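Local coordinates for V-type ATP synthase alpha chain (Nanoarchaeum equitans Kin4-M, PDB 5BN3), which binds nucleotide as the alpha (A) subunit of an archaeal V-type ATP synthase, within a six-chain assembly shared with a second kind of subunit, at residues Met289-Gly301 / Ala319-Glu331. Sequence-based numbering, arbitrary orientation.
Sequences MPIAAREASIYLG and ADSTSRWAEALRE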
ATOM      1  N   MET A 289     -27.966 -13.129  -9.539  1.00 36.77           N
ATOM      2  CA  MET A 289     -28.393 -14.512  -9.321  1.00 39.90           C
ATOM      3  C   MET A 289     -27.454 -15.106  -8.261  1.00 41.65           C
ATOM      4  O   MET A 289     -26.436 -14.484  -7.949  1.00 41.84           O
ATOM      5  CB  MET A 289     -28.390 -15.284 -10.653  1.00 38.95           C
ATOM      6  CG  MET A 289     -29.653 -15.037 -11.489  1.00 42.01           C
ATOM      7  SD  MET A 289     -29.563 -15.510 -13.233  1.00 51.75           S
ATOM      8  CE  MET A 289     -29.752 -17.290 -13.128  1.00 57.29           C
ATOM      9  N   PRO A 290     -27.802 -16.274  -7.674  1.00 45.00           N
ATOM     10  CA  PRO A 290     -26.995 -16.777  -6.550  1.00 40.38           C
ATOM     11  C   PRO A 290     -25.494 -16.868  -6.855  1.00 39.94           C
ATOM     12  O   PRO A 290     -25.105 -17.387  -7.903  1.00 36.31           O
ATOM     13  CB  PRO A 290     -27.572 -18.175  -6.303  1.00 47.70           C
ATOM     14  CG  PRO A 290     -28.988 -18.069  -6.761  1.00 50.97           C
ATOM     15  CD  PRO A 290     -28.951 -17.158  -7.956  1.00 46.11           C
ATOM     16  N   ILE A 291     -24.673 -16.365  -5.936  1.00 37.99           N
ATOM     17  CA  ILE A 291     -23.235 -16.232  -6.166  1.00 50.20           C
ATOM     18  C   ILE A 291     -22.522 -17.568  -6.389  1.00 47.30           C
ATOM     19  O   ILE A 291     -21.641 -17.668  -7.243  1.00 38.24           O
ATOM     20  CB  ILE A 291     -22.547 -15.397  -5.036  1.00 44.13           C
ATOM     21  CG1 ILE A 291     -21.122 -15.001  -5.433  1.00 37.85           C
ATOM     22  CG2 ILE A 291     -22.559 -16.138  -3.694  1.00 41.44           C
ATOM     23  CD1 ILE A 291     -20.489 -13.985  -4.506  1.00 46.84           C
ATOM     24  N   ALA A 292     -22.918 -18.597  -5.645  1.00 35.53           N
ATOM     25  CA  ALA A 292     -22.279 -19.906  -5.754  1.00 43.71           C
ATOM     26  C   ALA A 292     -22.546 -20.573  -7.102  1.00 38.91           C
ATOM     27  O   ALA A 292     -21.781 -21.434  -7.543  1.00 39.03           O
ATOM     28  CB  ALA A 292     -22.725 -20.805  -4.617  1.00 48.89           C
ATOM     29  N   ALA A 293     -23.633 -20.178  -7.753  1.00 33.20           N
ATOM     30  CA  ALA A 293     -23.986 -20.741  -9.049  1.00 36.61           C
ATOM     31  C   ALA A 293     -23.062 -20.242 -10.163  1.00 42.18           C
ATOM     32  O   ALA A 293     -23.090 -20.768 -11.277  1.00 33.99           O
ATOM     33  CB  ALA A 293     -25.430 -20.439  -9.377  1.00 39.84           C
ATOM     34  N   ARG A 294     -22.257 -19.223  -9.865  1.00 31.56           N
ATOM     35  CA  ARG A 294     -21.235 -18.757 -10.802  1.00 33.92           C
ATOM     36  C   ARG A 294     -20.185 -19.833 -11.015  1.00 32.69           C
ATOM     37  O   ARG A 294     -19.731 -20.057 -12.137  1.00 37.35           O
ATOM     38  CB  ARG A 294     -20.548 -17.491 -10.282  1.00 32.95           C
ATOM     39  CG  ARG A 294     -21.433 -16.266 -10.211  1.00 36.80           C
ATOM     40  CD  ARG A 294     -20.642 -15.064  -9.735  1.00 34.30           C
ATOM     41  NE  ARG A 294     -21.517 -13.957  -9.358  1.00 28.38           N
ATOM     42  CZ  ARG A 294     -21.102 -12.852  -8.750  1.00 33.04           C
ATOM     43  NH1 ARG A 294     -19.820 -12.702  -8.449  1.00 29.36           N
ATOM     44  NH2 ARG A 294     -21.970 -11.902  -8.444  1.00 35.79           N
ATOM     45  N   GLU A 295     -19.782 -20.485  -9.929  1.00 34.50           N
ATOM     46  CA  GLU A 295     -18.824 -21.579 -10.026  1.00 34.62           C
ATOM     47  C   GLU A 295     -19.429 -22.715 -10.834  1.00 41.45           C
ATOM     48  O   GLU A 295     -18.771 -23.297 -11.696  1.00 37.70           O
ATOM     49  CB  GLU A 295     -18.408 -22.079  -8.639  1.00 39.06           C
ATOM     50  CG  GLU A 295     -17.544 -23.328  -8.692  1.00 47.39           C
ATOM     51  CD  GLU A 295     -16.788 -23.586  -7.407  1.00 59.86           C
ATOM     52  OE1 GLU A 295     -17.417 -24.008  -6.413  1.00 56.99           O
ATOM     53  OE2 GLU A 295     -15.557 -23.380  -7.396  1.00 59.37           O
ATOM     54  N   ALA A 296     -20.695 -23.013 -10.564  1.00 36.10           N
ATOM     55  CA  ALA A 296     -21.394 -24.071 -11.280  1.00 40.46           C
ATOM     56  C   ALA A 296     -21.443 -23.790 -12.779  1.00 41.69           C
ATOM     57  O   ALA A 296     -21.219 -24.685 -13.588  1.00 38.40           O
ATOM     58  CB  ALA A 296     -22.794 -24.242 -10.728  1.00 42.80           C
ATOM     59  N   SER A 297     -21.720 -22.541 -13.142  1.00 33.66           N
ATOM     60  CA  SER A 297     -21.834 -22.158 -14.551  1.00 33.82           C
ATOM     61  C   SER A 297     -20.531 -22.370 -15.327  1.00 33.06           C
ATOM     62  O   SER A 297     -20.555 -22.709 -16.511  1.00 36.59           O
ATOM     63  CB  SER A 297     -22.280 -20.701 -14.673  1.00 39.34           C
ATOM     64  OG  SER A 297     -21.243 -19.819 -14.280  1.00 46.42           O
ATOM     65  N   ILE A 298     -19.402 -22.163 -14.655  1.00 32.79           N
ATOM     66  CA  ILE A 298     -18.086 -22.346 -15.268  1.00 33.25           C
ATOM     67  C   ILE A 298     -17.801 -23.821 -15.573  1.00 38.47           C
ATOM     68  O   ILE A 298     -17.399 -24.171 -16.685  1.00 33.06           O
ATOM     69  CB  ILE A 298     -16.973 -21.790 -14.355  1.00 33.77           C
ATOM     70  CG1 ILE A 298     -17.013 -20.255 -14.325  1.00 37.09           C
ATOM     71  CG2 ILE A 298     -15.612 -22.268 -14.815  1.00 34.84           C
ATOM     72  CD1 ILE A 298     -16.676 -19.603 -15.659  1.00 42.11           C
ATOM     73  N   TYR A 299     -18.004 -24.682 -14.580  1.00 31.07           N
ATOM     74  CA  TYR A 299     -17.794 -26.116 -14.761  1.00 35.01           C
ATOM     75  C   TYR A 299     -18.819 -26.708 -15.724  1.00 35.55           C
ATOM     76  O   TYR A 299     -18.510 -27.627 -16.484  1.00 37.31           O
ATOM     77  CB  TYR A 299     -17.850 -26.839 -13.409  1.00 31.85           C
ATOM     78  CG  TYR A 299     -16.657 -26.556 -12.521  1.00 37.94           C
ATOM     79  CD1 TYR A 299     -16.604 -25.407 -11.747  1.00 51.70           C
ATOM     80  CD2 TYR A 299     -15.588 -27.436 -12.457  1.00 46.16           C
ATOM     81  CE1 TYR A 299     -15.520 -25.140 -10.936  1.00 49.62           C
ATOM     82  CE2 TYR A 299     -14.498 -27.177 -11.646  1.00 51.14           C
ATOM     83  CZ  TYR A 299     -14.471 -26.026 -10.889  1.00 52.94           C
ATOM     84  OH  TYR A 299     -13.391 -25.760 -10.080  1.00 55.00           O
ATOM     85  N   LEU A 300     -20.035 -26.172 -15.684  1.00 33.85           N
ATOM     86  CA  LEU A 300     -21.115 -26.628 -16.551  1.00 36.54           C
ATOM     87  C   LEU A 300     -20.784 -26.392 -18.020  1.00 36.36           C
ATOM     88  O   LEU A 300     -20.918 -27.293 -18.850  1.00 32.08           O
ATOM     89  CB  LEU A 300     -22.408 -25.884 -16.211  1.00 35.91           C
ATOM     90  CG  LEU A 300     -23.664 -26.385 -16.922  1.00 52.76           C
ATOM     91  CD1 LEU A 300     -24.319 -27.444 -16.067  1.00 64.24           C
ATOM     92  CD2 LEU A 300     -24.635 -25.254 -17.231  1.00 44.75           C
ATOM     93  N   GLY A 301     -20.359 -25.171 -18.335  1.00 36.58           N
ATOM     94  CA  GLY A 301     -20.039 -24.806 -19.704  1.00 29.19           C
ATOM     95  C   GLY A 301     -18.837 -25.552 -20.238  1.00 32.15           C
ATOM     96  O   GLY A 301     -18.784 -25.901 -21.418  1.00 37.33           O
ATOM     97  N   ALA A 319     -16.032 -17.172 -21.570  1.00 31.50           N
ATOM     98  CA  ALA A 319     -16.427 -16.980 -20.174  1.00 30.64           C
ATOM     99  C   ALA A 319     -16.297 -15.518 -19.753  1.00 40.45           C
ATOM    100  O   ALA A 319     -15.190 -14.984 -19.678  1.00 36.21           O
ATOM    101  CB  ALA A 319     -15.606 -17.873 -19.260  1.00 33.96           C
ATOM    102  N   ASP A 320     -17.433 -14.891 -19.460  1.00 35.77           N
ATOM    103  CA  ASP A 320     -17.503 -13.465 -19.152  1.00 33.97           C
ATOM    104  C   ASP A 320     -18.361 -13.272 -17.900  1.00 34.18           C
ATOM    105  O   ASP A 320     -19.584 -13.336 -17.983  1.00 34.43           O
ATOM    106  CB  ASP A 320     -18.136 -12.734 -20.347  1.00 33.09           C
ATOM    107  CG  ASP A 320     -18.257 -11.235 -20.137  1.00 42.16           C
ATOM    108  OD1 ASP A 320     -17.507 -10.670 -19.312  1.00 35.47           O
ATOM    109  OD2 ASP A 320     -19.101 -10.607 -20.818  1.00 41.60           O
ATOM    110  N   SER A 321     -17.745 -13.041 -16.742  1.00 33.16           N
ATOM    111  CA  SER A 321     -16.302 -12.886 -16.591  1.00 31.54           C
ATOM    112  C   SER A 321     -15.768 -13.796 -15.482  1.00 34.06           C
ATOM    113  O   SER A 321     -16.464 -14.060 -14.499  1.00 31.34           O
ATOM    114  CB  SER A 321     -15.979 -11.425 -16.264  1.00 33.53           C
ATOM    115  OG  SER A 321     -14.777 -11.317 -15.526  1.00 39.95           O
ATOM    116  N   THR A 322     -14.529 -14.262 -15.632  1.00 36.24           N
ATOM    117  CA  THR A 322     -13.930 -15.180 -14.659  1.00 35.51           C
ATOM    118  C   THR A 322     -13.662 -14.549 -13.294  1.00 37.91           C
ATOM    119  O   THR A 322     -13.552 -15.250 -12.291  1.00 32.70           O
ATOM    120  CB  THR A 322     -12.627 -15.813 -15.190  1.00 38.35           C
ATOM    121  OG1 THR A 322     -11.658 -14.787 -15.440  1.00 35.24           O
ATOM    122  CG2 THR A 322     -12.899 -16.580 -16.470  1.00 31.42           C
ATOM    123  N   SER A 323     -13.554 -13.227 -13.258  1.00 30.52           N
ATOM    124  CA  SER A 323     -13.381 -12.512 -11.999  1.00 26.10           C
ATOM    125  C   SER A 323     -14.573 -12.691 -11.052  1.00 35.74           C
ATOM    126  O   SER A 323     -14.415 -12.656  -9.833  1.00 32.01           O
ATOM    127  CB  SER A 323     -13.141 -11.025 -12.259  1.00 35.81           C
ATOM    128  OG  SER A 323     -11.995 -10.838 -13.066  1.00 32.97           O
ATOM    129  N   ARG A 324     -15.763 -12.885 -11.616  1.00 28.70           N
ATOM    130  CA  ARG A 324     -16.972 -13.050 -10.810  1.00 31.09           C
ATOM    131  C   ARG A 324     -16.977 -14.415 -10.130  1.00 26.19           C
ATOM    132  O   ARG A 324     -17.482 -14.568  -9.018  1.00 32.99           O
ATOM    133  CB  ARG A 324     -18.224 -12.881 -11.676  1.00 34.96           C
ATOM    134  CG  ARG A 324     -18.235 -11.610 -12.517  1.00 31.34           C
ATOM    135  CD  ARG A 324     -17.959 -10.380 -11.676  1.00 41.18           C
ATOM    136  NE  ARG A 324     -17.800  -9.192 -12.509  1.00 46.27           N
ATOM    137  CZ  ARG A 324     -17.011  -8.167 -12.208  1.00 46.14           C
ATOM    138  NH1 ARG A 324     -16.300  -8.179 -11.089  1.00 35.18           N
ATOM    139  NH2 ARG A 324     -16.930  -7.132 -13.031  1.00 39.84           N
ATOM    140  N   TRP A 325     -16.413 -15.403 -10.819  1.00 27.71           N
ATOM    141  CA  TRP A 325     -16.222 -16.740 -10.267  1.00 31.45           C
ATOM    142  C   TRP A 325     -15.210 -16.662  -9.130  1.00 38.42           C
ATOM    143  O   TRP A 325     -15.390 -17.280  -8.081  1.00 34.41           O
ATOM    144  CB  TRP A 325     -15.739 -17.693 -11.374  1.00 32.18           C
ATOM    145  CG  TRP A 325     -15.234 -19.041 -10.906  1.00 35.71           C
ATOM    146  CD1 TRP A 325     -15.624 -19.730  -9.792  1.00 39.29           C
ATOM    147  CD2 TRP A 325     -14.235 -19.849 -11.547  1.00 31.88           C
ATOM    148  NE1 TRP A 325     -14.931 -20.915  -9.704  1.00 32.31           N
ATOM    149  CE2 TRP A 325     -14.075 -21.012 -10.770  1.00 32.67           C
ATOM    150  CE3 TRP A 325     -13.466 -19.703 -12.706  1.00 36.98           C
ATOM    151  CZ2 TRP A 325     -13.173 -22.022 -11.112  1.00 37.58           C
ATOM    152  CZ3 TRP A 325     -12.573 -20.705 -13.044  1.00 35.75           C
ATOM    153  CH2 TRP A 325     -12.434 -21.849 -12.251  1.00 35.85           C
ATOM    154  N   ALA A 326     -14.156 -15.880  -9.334  1.00 36.56           N
ATOM    155  CA  ALA A 326     -13.160 -15.665  -8.291  1.00 35.07           C
ATOM    156  C   ALA A 326     -13.775 -15.012  -7.055  1.00 35.03           C
ATOM    157  O   ALA A 326     -13.416 -15.353  -5.927  1.00 35.11           O
ATOM    158  CB  ALA A 326     -12.013 -14.830  -8.820  1.00 39.08           C
ATOM    159  N   GLU A 327     -14.699 -14.076  -7.267  1.00 26.22           N
ATOM    160  CA  GLU A 327     -15.398 -13.434  -6.152  1.00 30.37           C
ATOM    161  C   GLU A 327     -16.220 -14.450  -5.366  1.00 35.35           C
ATOM    162  O   GLU A 327     -16.306 -14.378  -4.140  1.00 33.87           O
ATOM    163  CB  GLU A 327     -16.318 -12.317  -6.651  1.00 32.44           C
ATOM    164  CG  GLU A 327     -17.126 -11.656  -5.533  1.00 39.44           C
ATOM    165  CD  GLU A 327     -18.270 -10.797  -6.041  1.00 50.54           C
ATOM    166  OE1 GLU A 327     -18.400 -10.641  -7.273  1.00 36.41           O
ATOM    167  OE2 GLU A 327     -19.047 -10.278  -5.205  1.00 43.47           O
ATOM    168  N   ALA A 328     -16.831 -15.391  -6.079  1.00 34.13           N
ATOM    169  CA  ALA A 328     -17.619 -16.433  -5.437  1.00 34.27           C
ATOM    170  C   ALA A 328     -16.733 -17.307  -4.556  1.00 36.72           C
ATOM    171  O   ALA A 328     -17.098 -17.626  -3.429  1.00 38.96           O
ATOM    172  CB  ALA A 328     -18.333 -17.273  -6.476  1.00 32.77           C
ATOM    173  N   LEU A 329     -15.569 -17.687  -5.079  1.00 30.38           N
ATOM    174  CA  LEU A 329     -14.597 -18.472  -4.320  1.00 34.75           C
ATOM    175  C   LEU A 329     -14.151 -17.744  -3.060  1.00 38.27           C
ATOM    176  O   LEU A 329     -14.037 -18.341  -1.988  1.00 37.43           O
ATOM    177  CB  LEU A 329     -13.373 -18.782  -5.183  1.00 36.42           C
ATOM    178  CG  LEU A 329     -13.575 -19.746  -6.351  1.00 46.16           C
ATOM    179  CD1 LEU A 329     -12.299 -19.888  -7.166  1.00 40.23           C
ATOM    180  CD2 LEU A 329     -14.012 -21.089  -5.819  1.00 46.78           C
ATOM    181  N   ARG A 330     -13.888 -16.451  -3.203  1.00 32.72           N
ATOM    182  CA  ARG A 330     -13.466 -15.611  -2.087  1.00 33.24           C
ATOM    183  C   ARG A 330     -14.560 -15.516  -1.027  1.00 41.67           C
ATOM    184  O   ARG A 330     -14.280 -15.565   0.171  1.00 36.95           O
ATOM    185  CB  ARG A 330     -13.113 -14.213  -2.604  1.00 34.54           C
ATOM    186  CG  ARG A 330     -12.688 -13.219  -1.538  1.00 35.63           C
ATOM    187  CD  ARG A 330     -13.058 -11.805  -1.966  1.00 53.55           C
ATOM    188  NE  ARG A 330     -11.941 -11.034  -2.507  1.00 54.95           N
ATOM    189  CZ  ARG A 330     -12.075 -10.024  -3.363  1.00 59.55           C
ATOM    190  NH1 ARG A 330     -13.277  -9.671  -3.797  1.00 51.76           N
ATOM    191  NH2 ARG A 330     -11.005  -9.376  -3.797  1.00 65.46           N
ATOM    192  N   GLU A 331     -15.806 -15.380  -1.471  1.00 37.98           N
ATOM    193  CA  GLU A 331     -16.935 -15.292  -0.547  1.00 44.53           C
ATOM    194  C   GLU A 331     -17.154 -16.587   0.237  1.00 47.40           C
ATOM    195  O   GLU A 331     -17.346 -16.553   1.451  1.00 46.96           O
ATOM    196  CB  GLU A 331     -18.213 -14.879  -1.289  1.00 47.82           C
ATOM    197  CG  GLU A 331     -19.510 -15.131  -0.522  1.00 67.77           C
ATOM    198  CD  GLU A 331     -19.772 -14.133   0.602  1.00 77.16           C
ATOM    199  OE1 GLU A 331     -18.811 -13.545   1.147  1.00 53.92           O
ATOM    200  OE2 GLU A 331     -20.958 -13.939   0.946  1.00 73.42           O
TER
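Ile-298 lies over one face of the Trp-325 indole, its CG2 4.0 Å from the centroid of the six-membered ring, a CH-pi contact between two helices of the P-loop nucleotide-binding domain. The segments 293-301 and 322-331 cross at 130° between their N-to-C directions, their axes 8.6 Å apart at closest. The first torsion of Ile-298 sets CG2 anti to the backbone N and so onto the indole; CD1 lies 4.1 Å from the CB of Ala-319, at the end of strand 314-320. Tyr-299 meets Trp-325 CZ2 obliquely, with CE1 3.9 Å from it and the ring planes 82° apart, while its hydroxyl bonds to Glu-355. In the type I turn from Pro-290 to Ala-293, Ile-291 packs CG1 3.7 Å from Ala-328 CB.

The polar edge begins at Trp-325, whose NE1 gives a weak but straight bond (172°) to Glu-295 OE2; the other oxygen of that carboxylate pairs with Arg-185. Arg-294 reaches across as an extended chain, with Ile-291 CG1 over one face of its guanidinium. Arg-324, whose carbonyl it meets, forms a salt bridge with Glu-252 and cation-pi contacts with Tyr-256 and Tyr-297 of the neighbouring NEQ263 chain. Arg-294 NH1 donates in its own plane to two acceptors: Arg-324 O at 3.0 Å, and Glu-327 OE1 at 2.8 Å, a salt bridge entering from above the carboxylate plane.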